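Long-range contacts in aminoacyl-tRNA synthetase (Cryptosporidium parvum, PDB 5F9Z), which binds the inhibitor halofuginone and, as a class II prolyl-tRNA synthetase, probably joins proline to its cognate tRNA at the expense of ATP: residues R52-F57 and V299-V304; E60-V65 and E200-T205; L295-A300 and E403-L408. All blocks are in the same frame, centred on the assembly; numbering follows the deposited sequence.

Contact 1 (R52-F57 and V299-V304); sequences RPWSYF and VAPVQV
Pro301, in an irregular linker, comes up against the first turn of helix 53-71, its CA 6.3 Å from the CA of Phe57, the nearest approach of the two backbones. Its ring sits between two aromatic side chains, Trp54 and Phe57. Over the six-membered ring of Trp54, Pro301 CB stands 3.7 Å from the centroid and only 8° off the ring normal, a CH-pi contact, while Pro301 CG covers the middle of the indole and also meets Trp54 O at 3.4 Å. On its other side the proline meets Phe57: Pro301 CA lies over one face of the phenyl ring, 3.9 Å from its centroid and displaced toward the rim. Both aromatic side chains leave the helix with CG opposite their own N (chi1 -158° for Trp54, 175° for Phe57), and the proline fits into the gap between them. At the rim of the phenyl ring, Val299 O approaches CE1 of Phe57 in the ring plane at 3.5 Å. Farther along the linker, Val302 CG2 packs against Trp54 CH2 at 3.7 Å. The indole is held from outside as well: NE1 donates to the backbone O of Lys357, whose side chain makes a cation-pi contact with the ring. The linker has its own tie, Arg336 NH2 bonding Ala300 O. This is a proline packed between two aromatic rings by CH-pi contacts; it fastens the linker leading into strand 304-308, the first of the anticodon-binding domain, to helix 53-71 of the catalytic domain, by sequence probably the motif 1 helix of class II synthetases.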
ATOM      1  N   ARG A  52       5.997 -15.115   1.010  1.00 22.70           N
ATOM      2  CA  ARG A  52       7.186 -15.688   0.406  1.00 23.92           C
ATOM      3  C   ARG A  52       8.178 -14.579   0.053  1.00 25.58           C
ATOM      4  O   ARG A  52       7.805 -13.407  -0.035  1.00 25.79           O
ATOM      5  CB  ARG A  52       6.807 -16.500  -0.829  1.00 24.31           C
ATOM      6  CG  ARG A  52       5.891 -17.676  -0.524  1.00 24.76           C
ATOM      7  CD  ARG A  52       5.669 -18.555  -1.744  1.00 23.33           C
ATOM      8  NE  ARG A  52       6.870 -19.296  -2.116  1.00 24.34           N
ATOM      9  CZ  ARG A  52       6.912 -20.216  -3.074  1.00 22.47           C
ATOM     10  NH1 ARG A  52       5.815 -20.511  -3.759  1.00 21.91           N
ATOM     11  NH2 ARG A  52       8.048 -20.842  -3.349  1.00 22.43           N
ATOM     12  N   PRO A  53       9.458 -14.925  -0.137  1.00 23.86           N
ATOM     13  CA  PRO A  53      10.477 -13.883  -0.368  1.00 25.28           C
ATOM     14  C   PRO A  53      10.161 -12.918  -1.498  1.00 27.24           C
ATOM     15  O   PRO A  53      10.564 -11.750  -1.426  1.00 29.81           O
ATOM     16  CB  PRO A  53      11.737 -14.704  -0.672  1.00 26.61           C
ATOM     17  CG  PRO A  53      11.542 -15.964   0.086  1.00 25.76           C
ATOM     18  CD  PRO A  53      10.068 -16.258   0.019  1.00 24.38           C
ATOM     19  N   TRP A  54       9.453 -13.359  -2.542  1.00 25.84           N
ATOM     20  CA  TRP A  54       9.185 -12.470  -3.667  1.00 24.85           C
ATOM     21  C   TRP A  54       8.268 -11.319  -3.273  1.00 26.75           C
ATOM     22  O   TRP A  54       8.390 -10.218  -3.821  1.00 28.88           O
ATOM     23  CB  TRP A  54       8.584 -13.256  -4.832  1.00 24.62           C
ATOM     24  CG  TRP A  54       8.770 -12.581  -6.154  1.00 22.72           C
ATOM     25  CD1 TRP A  54       7.834 -11.879  -6.857  1.00 22.42           C
ATOM     26  CD2 TRP A  54       9.974 -12.533  -6.928  1.00 22.41           C
ATOM     27  NE1 TRP A  54       8.380 -11.403  -8.026  1.00 21.03           N
ATOM     28  CE2 TRP A  54       9.693 -11.790  -8.092  1.00 21.78           C
ATOM     29  CE3 TRP A  54      11.262 -13.048  -6.752  1.00 22.55           C
ATOM     30  CZ2 TRP A  54      10.653 -11.550  -9.075  1.00 22.36           C
ATOM     31  CZ3 TRP A  54      12.213 -12.809  -7.729  1.00 22.63           C
ATOM     32  CH2 TRP A  54      11.903 -12.067  -8.874  1.00 21.83           C
ATOM     33  N   SER A  55       7.352 -11.547  -2.332  1.00 25.79           N
ATOM     34  CA  SER A  55       6.514 -10.470  -1.820  1.00 24.65           C
ATOM     35  C   SER A  55       7.118  -9.813  -0.586  1.00 21.97           C
ATOM     36  O   SER A  55       6.982  -8.598  -0.406  1.00 20.58           O
ATOM     37  CB  SER A  55       5.113 -10.994  -1.491  1.00 26.10           C
ATOM     38  OG  SER A  55       5.152 -11.931  -0.428  1.00 27.46           O
ATOM     39  N   TYR A  56       7.789 -10.592   0.267  1.00 21.75           N
ATOM     40  CA  TYR A  56       8.358 -10.023   1.484  1.00 22.10           C
ATOM     41  C   TYR A  56       9.502  -9.064   1.178  1.00 22.10           C
ATOM     42  O   TYR A  56       9.781  -8.163   1.977  1.00 22.77           O
ATOM     43  CB  TYR A  56       8.832 -11.133   2.420  1.00 22.65           C
ATOM     44  CG  TYR A  56       9.228 -10.624   3.786  1.00 22.87           C
ATOM     45  CD1 TYR A  56       8.266 -10.180   4.685  1.00 23.63           C
ATOM     46  CD2 TYR A  56      10.560 -10.578   4.174  1.00 22.43           C
ATOM     47  CE1 TYR A  56       8.618  -9.707   5.934  1.00 23.18           C
ATOM     48  CE2 TYR A  56      10.922 -10.108   5.423  1.00 23.10           C
ATOM     49  CZ  TYR A  56       9.946  -9.673   6.298  1.00 22.54           C
ATOM     50  OH  TYR A  56      10.299  -9.204   7.541  1.00 22.53           O
ATOM     51  N   PHE A  57      10.176  -9.244   0.038  1.00 20.80           N
ATOM     52  CA  PHE A  57      11.169  -8.265  -0.392  1.00 21.31           C
ATOM     53  C   PHE A  57      10.536  -6.892  -0.573  1.00 22.08           C
ATOM     54  O   PHE A  57      11.132  -5.872  -0.208  1.00 22.54           O
ATOM     55  CB  PHE A  57      11.832  -8.722  -1.695  1.00 20.92           C
ATOM     56  CG  PHE A  57      12.784  -7.711  -2.283  1.00 20.54           C
ATOM     57  CD1 PHE A  57      12.326  -6.710  -3.130  1.00 19.03           C
ATOM     58  CD2 PHE A  57      14.138  -7.769  -1.998  1.00 19.61           C
ATOM     59  CE1 PHE A  57      13.198  -5.782  -3.668  1.00 17.73           C
ATOM     60  CE2 PHE A  57      15.015  -6.846  -2.538  1.00 18.96           C
ATOM     61  CZ  PHE A  57      14.544  -5.851  -3.374  1.00 18.63           C
ATOM     62  N   VAL A 299      10.656  -1.552  -6.410  1.00 19.52           N
ATOM     63  CA  VAL A 299      10.312  -2.618  -5.476  1.00 19.90           C
ATOM     64  C   VAL A 299      10.429  -4.000  -6.094  1.00 22.28           C
ATOM     65  O   VAL A 299      10.259  -4.996  -5.389  1.00 24.61           O
ATOM     66  CB  VAL A 299       8.898  -2.422  -4.891  1.00 18.38           C
ATOM     67  CG1 VAL A 299       8.822  -1.133  -4.103  1.00 18.97           C
ATOM     68  CG2 VAL A 299       7.858  -2.441  -6.001  1.00 16.24           C
ATOM     69  N   ALA A 300      10.712  -4.099  -7.388  1.00 21.32           N
ATOM     70  CA  ALA A 300      10.852  -5.399  -8.032  1.00 21.25           C
ATOM     71  C   ALA A 300      12.043  -6.152  -7.446  1.00 22.23           C
ATOM     72  O   ALA A 300      13.161  -5.614  -7.443  1.00 20.91           O
ATOM     73  CB  ALA A 300      11.019  -5.239  -9.543  1.00 16.14           C
ATOM     74  N   PRO A 301      11.855  -7.376  -6.935  1.00 24.04           N
ATOM     75  CA  PRO A 301      13.003  -8.114  -6.377  1.00 25.20           C
ATOM     76  C   PRO A 301      14.128  -8.312  -7.376  1.00 24.67           C
ATOM     77  O   PRO A 301      15.306  -8.217  -7.011  1.00 24.74           O
ATOM     78  CB  PRO A 301      12.379  -9.450  -5.945  1.00 25.29           C
ATOM     79  CG  PRO A 301      10.931  -9.138  -5.735  1.00 24.00           C
ATOM     80  CD  PRO A 301      10.585  -8.100  -6.759  1.00 23.69           C
ATOM     81  N   VAL A 302      13.794  -8.578  -8.634  1.00 25.10           N
ATOM     82  CA  VAL A 302      14.768  -8.666  -9.713  1.00 24.62           C
ATOM     83  C   VAL A 302      14.332  -7.699 -10.804  1.00 25.75           C
ATOM     84  O   VAL A 302      13.257  -7.866 -11.392  1.00 26.96           O
ATOM     85  CB  VAL A 302      14.897 -10.094 -10.266  1.00 22.23           C
ATOM     86  CG1 VAL A 302      15.816 -10.109 -11.475  1.00 19.36           C
ATOM     87  CG2 VAL A 302      15.417 -11.034  -9.188  1.00 20.37           C
ATOM     88  N   GLN A 303      15.155  -6.684 -11.064  1.00 24.55           N
ATOM     89  CA  GLN A 303      14.811  -5.694 -12.078  1.00 23.74           C
ATOM     90  C   GLN A 303      15.146  -6.189 -13.480  1.00 23.90           C
ATOM     91  O   GLN A 303      14.404  -5.917 -14.430  1.00 25.01           O
ATOM     92  CB  GLN A 303      15.532  -4.377 -11.790  1.00 22.08           C
ATOM     93  CG  GLN A 303      15.102  -3.712 -10.495  1.00 21.17           C
ATOM     94  CD  GLN A 303      15.986  -2.538 -10.127  1.00 22.00           C
ATOM     95  OE1 GLN A 303      17.195  -2.560 -10.357  1.00 21.27           O
ATOM     96  NE2 GLN A 303      15.385  -1.501  -9.555  1.00 21.99           N
ATOM     97  N   VAL A 304      16.254  -6.911 -13.629  1.00 25.09           N
ATOM     98  CA  VAL A 304      16.690  -7.431 -14.918  1.00 24.46           C
ATOM     99  C   VAL A 304      17.033  -8.904 -14.754  1.00 24.86           C
ATOM    100  O   VAL A 304      17.811  -9.270 -13.869  1.00 23.16           O
ATOM    101  CB  VAL A 304      17.905  -6.661 -15.470  1.00 23.99           C
ATOM    102  CG1 VAL A 304      18.382  -7.293 -16.768  1.00 24.49           C
ATOM    103  CG2 VAL A 304      17.562  -5.193 -15.679  1.00 24.03           C
TER

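Contact 2 (E60-V65 and E200-T205); sequences ETIQSV and EDLLAT
Leu202 fills most of this contact, pushing its two methyls against one side of helix 53-71. The tight part is the buried side, where Leu202 CD2 settles against Ile62, 3.9 Å from both CA and CG1, so the branch touches backbone as well as side chain. Next to it, Ile62 CD1 meets Leu203 CD2 at 3.8 Å, the two chains crossing at about a right angle. Ile62 can reach both leucines because CG1 stands opposite its carbonyl carbon (chi1 -68°) and the chain then runs on extended to CD1. The CA atoms of Ile62 and Leu202 are 7.7 Å apart, near enough for their side chains to pack directly. Helix 181-202 ends here: a wider pi-type turn spans residues 200-202, and Ala204, with positive phi, is the first residue to leave helical geometry. The contact therefore joins two helices of the class II catalytic domain, the probable motif 1 helix 53-71 and the end of helix 181-202, by apolar packing alone. Just past that end, Thr205 OG1 donates to Leu203 O at 3.0 Å from well above the carbonyl plane, tying the turn together, and His287 NE2 bonds the same oxygen. Toward the partly exposed side the fit is looser. Val65 CG2 and Leu202 CD1 meet tip to tip at 4.0 Å, while Thr61 CG2 comes no nearer than 4.3 Å to the same CD1; the hydroxyl of Thr61 bonds Phe57 O within its own helix. Val299 of the linker flanks the interface, packing on Leu202, Leu203 and Thr61, and Ile198, one turn before Leu202, continues the apolar strip against Ile62 and Val65.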
ATOM      1  N   GLU A  60      10.061  -5.357   2.737  1.00 24.88           N
ATOM      2  CA  GLU A  60      11.357  -4.922   3.247  1.00 24.53           C
ATOM      3  C   GLU A  60      11.811  -3.638   2.568  1.00 24.40           C
ATOM      4  O   GLU A  60      12.449  -2.786   3.198  1.00 24.40           O
ATOM      5  CB  GLU A  60      12.398  -6.025   3.055  1.00 25.22           C
ATOM      6  CG  GLU A  60      12.215  -7.213   3.976  1.00 26.10           C
ATOM      7  CD  GLU A  60      13.305  -8.254   3.809  1.00 29.26           C
ATOM      8  OE1 GLU A  60      13.660  -8.568   2.652  1.00 30.69           O
ATOM      9  OE2 GLU A  60      13.814  -8.749   4.836  1.00 31.03           O
ATOM     10  N   THR A  61      11.495  -3.483   1.281  1.00 23.30           N
ATOM     11  CA  THR A  61      11.815  -2.242   0.583  1.00 22.90           C
ATOM     12  C   THR A  61      10.940  -1.099   1.084  1.00 23.99           C
ATOM     13  O   THR A  61      11.433   0.006   1.340  1.00 26.06           O
ATOM     14  CB  THR A  61      11.649  -2.428  -0.925  1.00 22.81           C
ATOM     15  OG1 THR A  61      12.440  -3.542  -1.357  1.00 24.70           O
ATOM     16  CG2 THR A  61      12.094  -1.179  -1.670  1.00 20.95           C
ATOM     17  N   ILE A  62       9.637  -1.349   1.228  1.00 23.26           N
ATOM     18  CA  ILE A  62       8.744  -0.353   1.815  1.00 24.07           C
ATOM     19  C   ILE A  62       9.210   0.012   3.217  1.00 27.22           C
ATOM     20  O   ILE A  62       9.234   1.190   3.595  1.00 28.95           O
ATOM     21  CB  ILE A  62       7.293  -0.870   1.820  1.00 22.54           C
ATOM     22  CG1 ILE A  62       6.754  -0.984   0.393  1.00 22.77           C
ATOM     23  CG2 ILE A  62       6.403   0.037   2.659  1.00 23.32           C
ATOM     24  CD1 ILE A  62       5.376  -1.608   0.313  1.00 22.42           C
ATOM     25  N   GLN A  63       9.596  -0.992   4.007  1.00 26.65           N
ATOM     26  CA  GLN A  63      10.074  -0.727   5.359  1.00 28.24           C
ATOM     27  C   GLN A  63      11.378   0.061   5.343  1.00 28.38           C
ATOM     28  O   GLN A  63      11.541   1.013   6.112  1.00 29.61           O
ATOM     29  CB  GLN A  63      10.249  -2.041   6.121  1.00 29.69           C
ATOM     30  CG  GLN A  63      10.818  -1.875   7.519  1.00 33.06           C
ATOM     31  CD  GLN A  63      10.812  -3.169   8.308  1.00 37.37           C
ATOM     32  OE1 GLN A  63      10.246  -4.173   7.873  1.00 38.10           O
ATOM     33  NE2 GLN A  63      11.443  -3.151   9.478  1.00 38.37           N
ATOM     34  N   SER A  64      12.312  -0.313   4.464  1.00 26.81           N
ATOM     35  CA  SER A  64      13.598   0.376   4.413  1.00 25.04           C
ATOM     36  C   SER A  64      13.436   1.833   3.998  1.00 25.09           C
ATOM     37  O   SER A  64      14.054   2.727   4.589  1.00 24.82           O
ATOM     38  CB  SER A  64      14.541  -0.349   3.452  1.00 25.77           C
ATOM     39  OG  SER A  64      15.693   0.430   3.190  1.00 28.30           O
ATOM     40  N   VAL A  65      12.609   2.093   2.984  1.00 23.79           N
ATOM     41  CA  VAL A  65      12.460   3.455   2.482  1.00 22.21           C
ATOM     42  C   VAL A  65      11.717   4.322   3.489  1.00 25.11           C
ATOM     43  O   VAL A  65      12.107   5.466   3.749  1.00 27.89           O
ATOM     44  CB  VAL A  65      11.759   3.443   1.111  1.00 20.89           C
ATOM     45  CG1 VAL A  65      11.405   4.858   0.678  1.00 21.01           C
ATOM     46  CG2 VAL A  65      12.646   2.770   0.071  1.00 19.11           C
ATOM     47  N   GLU A 200       3.107   6.524  -4.338  1.00 22.55           N
ATOM     48  CA  GLU A 200       3.281   7.099  -5.667  1.00 25.00           C
ATOM     49  C   GLU A 200       4.729   7.046  -6.148  1.00 25.87           C
ATOM     50  O   GLU A 200       4.987   6.681  -7.298  1.00 25.66           O
ATOM     51  CB  GLU A 200       2.765   8.542  -5.686  1.00 26.88           C
ATOM     52  CG  GLU A 200       1.280   8.662  -5.377  1.00 30.27           C
ATOM     53  CD  GLU A 200       0.648   9.893  -5.996  1.00 34.25           C
ATOM     54  OE1 GLU A 200      -0.545  10.150  -5.726  1.00 35.86           O
ATOM     55  OE2 GLU A 200       1.339  10.600  -6.758  1.00 36.60           O
ATOM     56  N   ASP A 201       5.686   7.407  -5.291  1.00 25.60           N
ATOM     57  CA  ASP A 201       7.079   7.428  -5.724  1.00 25.94           C
ATOM     58  C   ASP A 201       7.694   6.033  -5.722  1.00 25.20           C
ATOM     59  O   ASP A 201       8.482   5.700  -6.614  1.00 27.39           O
ATOM     60  CB  ASP A 201       7.897   8.369  -4.836  1.00 26.72           C
ATOM     61  CG  ASP A 201       7.445   9.810  -4.945  1.00 30.95           C
ATOM     62  OD1 ASP A 201       7.085  10.239  -6.061  1.00 34.05           O
ATOM     63  OD2 ASP A 201       7.448  10.515  -3.914  1.00 32.75           O
ATOM     64  N   LEU A 202       7.347   5.206  -4.738  1.00 23.30           N
ATOM     65  CA  LEU A 202       7.944   3.882  -4.616  1.00 24.41           C
ATOM     66  C   LEU A 202       7.101   2.805  -5.293  1.00 23.68           C
ATOM     67  O   LEU A 202       7.625   2.001  -6.071  1.00 24.99           O
ATOM     68  CB  LEU A 202       8.157   3.539  -3.138  1.00 24.29           C
ATOM     69  CG  LEU A 202       8.961   2.276  -2.823  1.00 25.29           C
ATOM     70  CD1 LEU A 202      10.427   2.467  -3.187  1.00 24.39           C
ATOM     71  CD2 LEU A 202       8.811   1.889  -1.359  1.00 25.91           C
ATOM     72  N   LEU A 203       5.800   2.778  -5.016  1.00 21.66           N
ATOM     73  CA  LEU A 203       4.912   1.752  -5.546  1.00 21.33           C
ATOM     74  C   LEU A 203       4.219   2.167  -6.839  1.00 23.58           C
ATOM     75  O   LEU A 203       3.468   1.363  -7.402  1.00 26.08           O
ATOM     76  CB  LEU A 203       3.859   1.377  -4.498  1.00 19.79           C
ATOM     77  CG  LEU A 203       4.393   0.938  -3.134  1.00 18.59           C
ATOM     78  CD1 LEU A 203       3.246   0.630  -2.188  1.00 19.03           C
ATOM     79  CD2 LEU A 203       5.314  -0.263  -3.274  1.00 17.80           C
ATOM     80  N   ALA A 204       4.446   3.395  -7.313  1.00 21.96           N
ATOM     81  CA  ALA A 204       3.831   3.901  -8.543  1.00 22.82           C
ATOM     82  C   ALA A 204       2.309   3.802  -8.495  1.00 23.62           C
ATOM     83  O   ALA A 204       1.645   3.665  -9.526  1.00 23.83           O
ATOM     84  CB  ALA A 204       4.380   3.176  -9.777  1.00 21.66           C
ATOM     85  N   THR A 205       1.742   3.881  -7.291  1.00 22.95           N
ATOM     86  CA  THR A 205       0.309   3.726  -7.091  1.00 22.90           C
ATOM     87  C   THR A 205      -0.306   5.071  -6.740  1.00 26.93           C
ATOM     88  O   THR A 205       0.083   5.675  -5.729  1.00 28.19           O
ATOM     89  CB  THR A 205       0.028   2.708  -5.988  1.00 20.98           C
ATOM     90  OG1 THR A 205       0.675   1.468  -6.306  1.00 20.22           O
ATOM     91  CG2 THR A 205      -1.468   2.473  -5.850  1.00 21.45           C
TER

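Contact 3 (L295-A300 and E403-L408); sequences LPPKVA and EFQNRL
Pro297 CD and Leu295 O approach the phenyl ring of Phe404 obliquely, and Leu408 CD1, from the same helix as the ring, lies at its edge in the ring plane. Pro297 packs most closely at the base of the Phe404 side chain, its CG 3.6 Å from Phe404 CB. A second flat group, the amide of Gln405, turns its OE1 into the bend of the linker: this oxygen lies 3.1 Å from Pro297 CD and 3.3 Å from Pro296 CB, and takes a weak hydrogen bond from Lys298 N at 3.3 Å. A bend at chi2 (86°) brings the amide round to these partners. Its NE2 is used elsewhere, donating to Leu202 O at the end of helix 181-202. Gln405 thus bridges two backbones from helix 393-417, joining the linker that enters the anticodon-binding domain to the catalytic core. The linker makes its own tight turn beside the amide, Pro296 O accepting from both Val299 N and Ala300 N. The Lys298 and Gln405 side chains cross at about a right angle, Lys298 CG lying 3.6 Å from Gln405 OE1. One helical turn on from Phe404, Leu408 CD1 packs 3.7 Å from Pro296 CA.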
ATOM      1  N   LEU A 295       5.727  -5.152 -11.666  1.00 26.85           N
ATOM      2  CA  LEU A 295       6.224  -4.504 -10.469  1.00 26.88           C
ATOM      3  C   LEU A 295       6.982  -3.231 -10.814  1.00 26.94           C
ATOM      4  O   LEU A 295       7.706  -3.193 -11.815  1.00 28.11           O
ATOM      5  CB  LEU A 295       7.146  -5.445  -9.686  1.00 26.37           C
ATOM      6  CG  LEU A 295       6.509  -6.769  -9.259  1.00 28.26           C
ATOM      7  CD1 LEU A 295       7.540  -7.691  -8.633  1.00 29.58           C
ATOM      8  CD2 LEU A 295       5.357  -6.520  -8.298  1.00 28.53           C
ATOM      9  N   PRO A 296       6.820  -2.174 -10.023  1.00 25.93           N
ATOM     10  CA  PRO A 296       7.658  -0.989 -10.192  1.00 25.29           C
ATOM     11  C   PRO A 296       9.118  -1.341  -9.981  1.00 25.70           C
ATOM     12  O   PRO A 296       9.447  -2.135  -9.087  1.00 26.91           O
ATOM     13  CB  PRO A 296       7.148  -0.034  -9.101  1.00 25.77           C
ATOM     14  CG  PRO A 296       5.764  -0.502  -8.804  1.00 25.33           C
ATOM     15  CD  PRO A 296       5.797  -1.988  -8.981  1.00 25.65           C
ATOM     16  N   PRO A 297      10.021  -0.786 -10.793  1.00 25.15           N
ATOM     17  CA  PRO A 297      11.450  -1.104 -10.630  1.00 23.95           C
ATOM     18  C   PRO A 297      11.998  -0.805  -9.243  1.00 23.28           C
ATOM     19  O   PRO A 297      12.994  -1.421  -8.845  1.00 24.39           O
ATOM     20  CB  PRO A 297      12.124  -0.230 -11.697  1.00 24.26           C
ATOM     21  CG  PRO A 297      11.076  -0.048 -12.737  1.00 26.27           C
ATOM     22  CD  PRO A 297       9.766   0.018 -12.001  1.00 26.37           C
ATOM     23  N   LYS A 298      11.380   0.111  -8.494  1.00 22.27           N
ATOM     24  CA  LYS A 298      11.874   0.448  -7.165  1.00 23.24           C
ATOM     25  C   LYS A 298      11.577  -0.627  -6.127  1.00 22.17           C
ATOM     26  O   LYS A 298      12.195  -0.618  -5.058  1.00 24.69           O
ATOM     27  CB  LYS A 298      11.291   1.786  -6.705  1.00 24.92           C
ATOM     28  CG  LYS A 298      11.849   2.986  -7.449  1.00 29.08           C
ATOM     29  CD  LYS A 298      11.415   4.286  -6.796  1.00 32.57           C
ATOM     30  CE  LYS A 298      12.103   5.483  -7.429  1.00 35.71           C
ATOM     31  NZ  LYS A 298      11.697   6.759  -6.777  1.00 38.76           N
ATOM     32  N   VAL A 299      10.656  -1.552  -6.410  1.00 19.52           N
ATOM     33  CA  VAL A 299      10.312  -2.618  -5.476  1.00 19.90           C
ATOM     34  C   VAL A 299      10.429  -4.000  -6.094  1.00 22.28           C
ATOM     35  O   VAL A 299      10.259  -4.996  -5.389  1.00 24.61           O
ATOM     36  CB  VAL A 299       8.898  -2.422  -4.891  1.00 18.38           C
ATOM     37  CG1 VAL A 299       8.822  -1.133  -4.103  1.00 18.97           C
ATOM     38  CG2 VAL A 299       7.858  -2.441  -6.001  1.00 16.24           C
ATOM     39  N   ALA A 300      10.712  -4.099  -7.388  1.00 21.32           N
ATOM     40  CA  ALA A 300      10.852  -5.399  -8.032  1.00 21.25           C
ATOM     41  C   ALA A 300      12.043  -6.152  -7.446  1.00 22.23           C
ATOM     42  O   ALA A 300      13.161  -5.614  -7.443  1.00 20.91           O
ATOM     43  CB  ALA A 300      11.019  -5.239  -9.543  1.00 16.14           C
ATOM     44  N   GLU A 403      12.173   5.208 -16.704  1.00 31.28           N
ATOM     45  CA  GLU A 403      11.023   5.372 -17.586  1.00 30.88           C
ATOM     46  C   GLU A 403       9.928   4.368 -17.249  1.00 29.31           C
ATOM     47  O   GLU A 403       8.736   4.690 -17.323  1.00 30.20           O
ATOM     48  CB  GLU A 403      11.459   5.223 -19.043  1.00 30.33           C
ATOM     49  CG  GLU A 403      10.359   5.482 -20.054  1.00 29.82           C
ATOM     50  CD  GLU A 403      10.737   5.036 -21.453  1.00 30.10           C
ATOM     51  OE1 GLU A 403       9.829   4.903 -22.300  1.00 29.91           O
ATOM     52  OE2 GLU A 403      11.940   4.811 -21.704  1.00 30.61           O
ATOM     53  N   PHE A 404      10.317   3.144 -16.886  1.00 27.52           N
ATOM     54  CA  PHE A 404       9.349   2.138 -16.457  1.00 27.45           C
ATOM     55  C   PHE A 404       8.543   2.636 -15.262  1.00 27.86           C
ATOM     56  O   PHE A 404       7.309   2.550 -15.249  1.00 27.97           O
ATOM     57  CB  PHE A 404      10.083   0.840 -16.113  1.00 28.18           C
ATOM     58  CG  PHE A 404       9.219  -0.394 -16.153  1.00 28.95           C
ATOM     59  CD1 PHE A 404       8.172  -0.562 -15.261  1.00 28.51           C
ATOM     60  CD2 PHE A 404       9.481  -1.404 -17.064  1.00 28.56           C
ATOM     61  CE1 PHE A 404       7.389  -1.702 -15.295  1.00 27.73           C
ATOM     62  CE2 PHE A 404       8.704  -2.546 -17.099  1.00 28.71           C
ATOM     63  CZ  PHE A 404       7.656  -2.694 -16.214  1.00 28.71           C
ATOM     64  N   GLN A 405       9.234   3.164 -14.248  1.00 26.05           N
ATOM     65  CA  GLN A 405       8.562   3.650 -13.046  1.00 23.13           C
ATOM     66  C   GLN A 405       7.590   4.776 -13.375  1.00 23.36           C
ATOM     67  O   GLN A 405       6.447   4.784 -12.904  1.00 23.43           O
ATOM     68  CB  GLN A 405       9.603   4.118 -12.027  1.00 21.00           C
ATOM     69  CG  GLN A 405       9.028   4.574 -10.698  1.00 20.11           C
ATOM     70  CD  GLN A 405       8.822   3.428  -9.726  1.00 22.08           C
ATOM     71  OE1 GLN A 405       9.360   2.338  -9.913  1.00 23.95           O
ATOM     72  NE2 GLN A 405       8.043   3.672  -8.678  1.00 20.49           N
ATOM     73  N   ASN A 406       8.029   5.741 -14.186  1.00 24.15           N
ATOM     74  CA  ASN A 406       7.166   6.865 -14.536  1.00 26.60           C
ATOM     75  C   ASN A 406       5.963   6.410 -15.353  1.00 26.82           C
ATOM     76  O   ASN A 406       4.856   6.933 -15.182  1.00 27.93           O
ATOM     77  CB  ASN A 406       7.969   7.921 -15.297  1.00 27.31           C
ATOM     78  CG  ASN A 406       7.095   9.021 -15.867  1.00 29.12           C
ATOM     79  OD1 ASN A 406       6.699   9.946 -15.158  1.00 32.02           O
ATOM     80  ND2 ASN A 406       6.793   8.927 -17.157  1.00 27.32           N
ATOM     81  N   ARG A 407       6.157   5.431 -16.240  1.00 26.23           N
ATOM     82  CA  ARG A 407       5.061   4.970 -17.087  1.00 26.17           C
ATOM     83  C   ARG A 407       3.982   4.267 -16.270  1.00 25.24           C
ATOM     84  O   ARG A 407       2.788   4.432 -16.543  1.00 25.00           O
ATOM     85  CB  ARG A 407       5.600   4.047 -18.180  1.00 27.83           C
ATOM     86  CG  ARG A 407       4.526   3.445 -19.074  1.00 30.06           C
ATOM     87  CD  ARG A 407       5.127   2.634 -20.214  1.00 29.46           C
ATOM     88  NE  ARG A 407       5.984   1.551 -19.739  1.00 29.06           N
ATOM     89  CZ  ARG A 407       7.313   1.580 -19.766  1.00 30.14           C
ATOM     90  NH1 ARG A 407       7.944   2.642 -20.248  1.00 30.19           N
ATOM     91  NH2 ARG A 407       8.010   0.547 -19.312  1.00 30.05           N
ATOM     92  N   LEU A 408       4.381   3.479 -15.269  1.00 24.50           N
ATOM     93  CA  LEU A 408       3.401   2.808 -14.420  1.00 22.95           C
ATOM     94  C   LEU A 408       2.559   3.818 -13.652  1.00 22.89           C
ATOM     95  O   LEU A 408       1.329   3.700 -13.589  1.00 23.62           O
ATOM     96  CB  LEU A 408       4.102   1.854 -13.453  1.00 22.86           C
ATOM     97  CG  LEU A 408       4.701   0.568 -14.020  1.00 21.67           C
ATOM     98  CD1 LEU A 408       5.205  -0.309 -12.887  1.00 19.96           C
ATOM     99  CD2 LEU A 408       3.681  -0.174 -14.867  1.00 21.72           C
TER

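Overall arrangement
From the N terminus, helix 53-71 supplies the first partner of contact 1 and, further along, that of contact 2. Contact 2 closes first, when the chain returns at the end of helix 181-202. Contact 1 closes later, at 299-304, so the loop of contact 2 lies wholly within its span. Contact 3 opens on the same linker, at 295-300, sharing Val299 and Ala300 with contact 1, and closes after the strands of the anticodon-binding domain, at helix 393-417. Leu295 CD1 lies against Pro301 and Trp54, so contacts 1 and 3 touch. The linker 295-303 is thereby tied to helices 53-71 and 181-202 of the catalytic domain on one hand and to helix 393-417 on the other.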